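Local coordinates for protein oxidoreductase (Listeria innocua, PDB 3E18) that binds NAD through a Rossmann-fold domain and is probably a dehydrogenase of the GFO/IDH/MocA oxidoreductase family, its substrate unknown, at residues Y308-F311 with V312-N316. Sequence-based numbering, arbitrary orientation.
Sequences YNNF and VDVLN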
loop_
_atom_site.group_PDB
_atom_site.type_symbol
_atom_site.label_atom_id
_atom_site.label_comp_id
_atom_site.label_asym_id
_atom_site.label_seq_id
_atom_site.Cartn_x
_atom_site.Cartn_y
_atom_site.Cartn_z
ATOM N N TYR A 308 -16.843 -12.131 -27.339
ATOM C CA TYR A 308 -17.881 -12.910 -27.999
ATOM C C TYR A 308 -17.473 -13.494 -29.344
ATOM O O TYR A 308 -17.965 -14.558 -29.708
ATOM C CB TYR A 308 -19.169 -12.092 -28.126
ATOM C CG TYR A 308 -20.108 -12.258 -26.957
ATOM C CD1 TYR A 308 -20.414 -11.183 -26.127
ATOM C CD2 TYR A 308 -20.695 -13.499 -26.677
ATOM C CE1 TYR A 308 -21.287 -11.331 -25.059
ATOM C CE2 TYR A 308 -21.569 -13.653 -25.619
ATOM C CZ TYR A 308 -21.866 -12.563 -24.817
ATOM O OH TYR A 308 -22.733 -12.711 -23.766
ATOM N N ASN A 309 -16.554 -12.840 -30.064
ATOM C CA ASN A 309 -16.030 -13.420 -31.299
ATOM C C ASN A 309 -15.088 -14.559 -30.989
ATOM O O ASN A 309 -15.033 -15.555 -31.715
ATOM C CB ASN A 309 -15.334 -12.377 -32.177
ATOM C CG ASN A 309 -16.320 -11.525 -32.950
ATOM O OD1 ASN A 309 -17.407 -11.978 -33.306
ATOM N ND2 ASN A 309 -15.944 -10.286 -33.217
ATOM N N ASN A 310 -14.362 -14.422 -29.893
ATOM C CA ASN A 310 -13.531 -15.529 -29.431
ATOM C C ASN A 310 -14.362 -16.749 -28.986
ATOM O O ASN A 310 -13.989 -17.891 -29.263
ATOM C CB ASN A 310 -12.627 -15.085 -28.297
ATOM C CG ASN A 310 -11.785 -16.219 -27.770
ATOM O OD1 ASN A 310 -11.825 -16.544 -26.585
ATOM N ND2 ASN A 310 -11.069 -16.865 -28.660
ATOM N N PHE A 311 -15.446 -16.496 -28.258
ATOM C CA PHE A 311 -16.404 -17.532 -27.842
ATOM C C PHE A 311 -16.925 -18.320 -29.061
ATOM O O PHE A 311 -16.906 -19.548 -29.049
ATOM C CB PHE A 311 -17.575 -16.909 -27.059
ATOM C CG PHE A 311 -18.658 -17.899 -26.667
ATOM C CD1 PHE A 311 -18.418 -18.878 -25.703
ATOM C CD2 PHE A 311 -19.923 -17.836 -27.254
ATOM C CE1 PHE A 311 -19.415 -19.796 -25.345
ATOM C CE2 PHE A 311 -20.929 -18.739 -26.897
ATOM C CZ PHE A 311 -20.674 -19.722 -25.946
ATOM N N VAL A 312 -17.352 -17.604 -30.105
ATOM C CA VAL A 312 -17.771 -18.217 -31.384
ATOM C C VAL A 312 -16.654 -19.034 -32.039
ATOM O O VAL A 312 -16.886 -20.166 -32.484
ATOM C CB VAL A 312 -18.359 -17.170 -32.346
ATOM C CG1 VAL A 312 -18.685 -17.783 -33.704
ATOM C CG2 VAL A 312 -19.619 -16.602 -31.759
ATOM N N ASP A 313 -15.449 -18.476 -32.058
ATOM C CA ASP A 313 -14.278 -19.160 -32.616
ATOM C C ASP A 313 -13.962 -20.451 -31.861
ATOM O O ASP A 313 -13.467 -21.411 -32.452
ATOM C CB ASP A 313 -13.049 -18.247 -32.576
ATOM C CG ASP A 313 -13.117 -17.086 -33.578
ATOM O OD1 ASP A 313 -14.020 -17.054 -34.446
ATOM O OD2 ASP A 313 -12.254 -16.184 -33.477
ATOM N N VAL A 314 -14.208 -20.445 -30.546
ATOM C CA VAL A 314 -14.071 -21.640 -29.703
ATOM C C VAL A 314 -15.154 -22.666 -30.070
ATOM O O VAL A 314 -14.856 -23.849 -30.249
ATOM C CB VAL A 314 -14.098 -21.288 -28.187
ATOM C CG1 VAL A 314 -14.283 -22.526 -27.326
ATOM C CG2 VAL A 314 -12.823 -20.569 -27.797
ATOM N N LEU A 315 -16.394 -22.200 -30.241
ATOM C CA LEU A 315 -17.505 -23.064 -30.668
ATOM C C LEU A 315 -17.272 -23.698 -32.036
ATOM O O LEU A 315 -17.662 -24.845 -32.262
ATOM C CB LEU A 315 -18.836 -22.289 -30.715
ATOM C CG LEU A 315 -19.419 -21.657 -29.443
ATOM C CD1 LEU A 315 -20.893 -21.292 -29.624
ATOM C CD2 LEU A 315 -19.228 -22.544 -28.224
ATOM N N ASN A 316 -16.648 -22.937 -32.940
ATOM C CA ASN A 316 -16.336 -23.383 -34.295
ATOM C C ASN A 316 -15.032 -24.168 -34.353
ATOM O O ASN A 316 -14.600 -24.588 -35.430
ATOM C CB ASN A 316 -16.277 -22.183 -35.253
ATOM C CG ASN A 316 -17.651 -21.619 -35.575
ATOM O OD1 ASN A 316 -17.820 -20.410 -35.733
ATOM N ND2 ASN A 316 -18.636 -22.493 -35.683
HETATM O O HOH W 1 -10.471 -16.286 -31.392
#
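Four successive i to i+4 backbone bonds carry one alpha-helix from 308-311 on through Leu-315, the nitrogens of Val-312, Asp-313, Val-314 and Leu-315 donating to the carbonyls of Tyr-308, Asn-309, Asn-310 and Phe-311, with 3.0 Å between Leu-315 N and Phe-311 O. Residues four apart come round to the same flank, and among these pairs Phe-311 and Leu-315 make the close side-chain contact. Leu-315 CD2 sits over one face of the Phe-311 ring, 4.2 Å from its centroid and displaced toward the rim, a CH-pi contact, while Leu-315 CD1 approaches Phe-311 CE2 at 3.7 Å. The phenyl ring, its CG anti to the backbone N (chi1 176°) and beside the carbonyl carbon, projects outward from the helix, and Leu-315 CD2 folds back over it. This apolar flank rests on the parallel sheet of the Rossmann domain: Phe-311 packs on His-91 and Val-93, Leu-315 on His-91 and Tyr-6, and Val-312 on Tyr-6 and Leu-30. Helix 307-315, far along the sequence from those strands, thus returns to pack against the nucleotide-binding domain. Tyr-308 OH is hydrogen-bonded to His-20 ND1, and the side chains of Tyr-308 and of the NAD-binding Glu-95 are about 7 Å apart. Another flank is polar, and there a water links side chains three residues apart, accepting from Asn-310 ND2 at 2.9 Å and donating to Asp-313 OD2 at 2.7 Å. The Asn-310 amide is gripped further by the backbone beyond the helix, ND2 donating to Glu-320 O and OD1 accepting from Ile-322 N, which should hold the amide in one orientation, with ND2 toward the water.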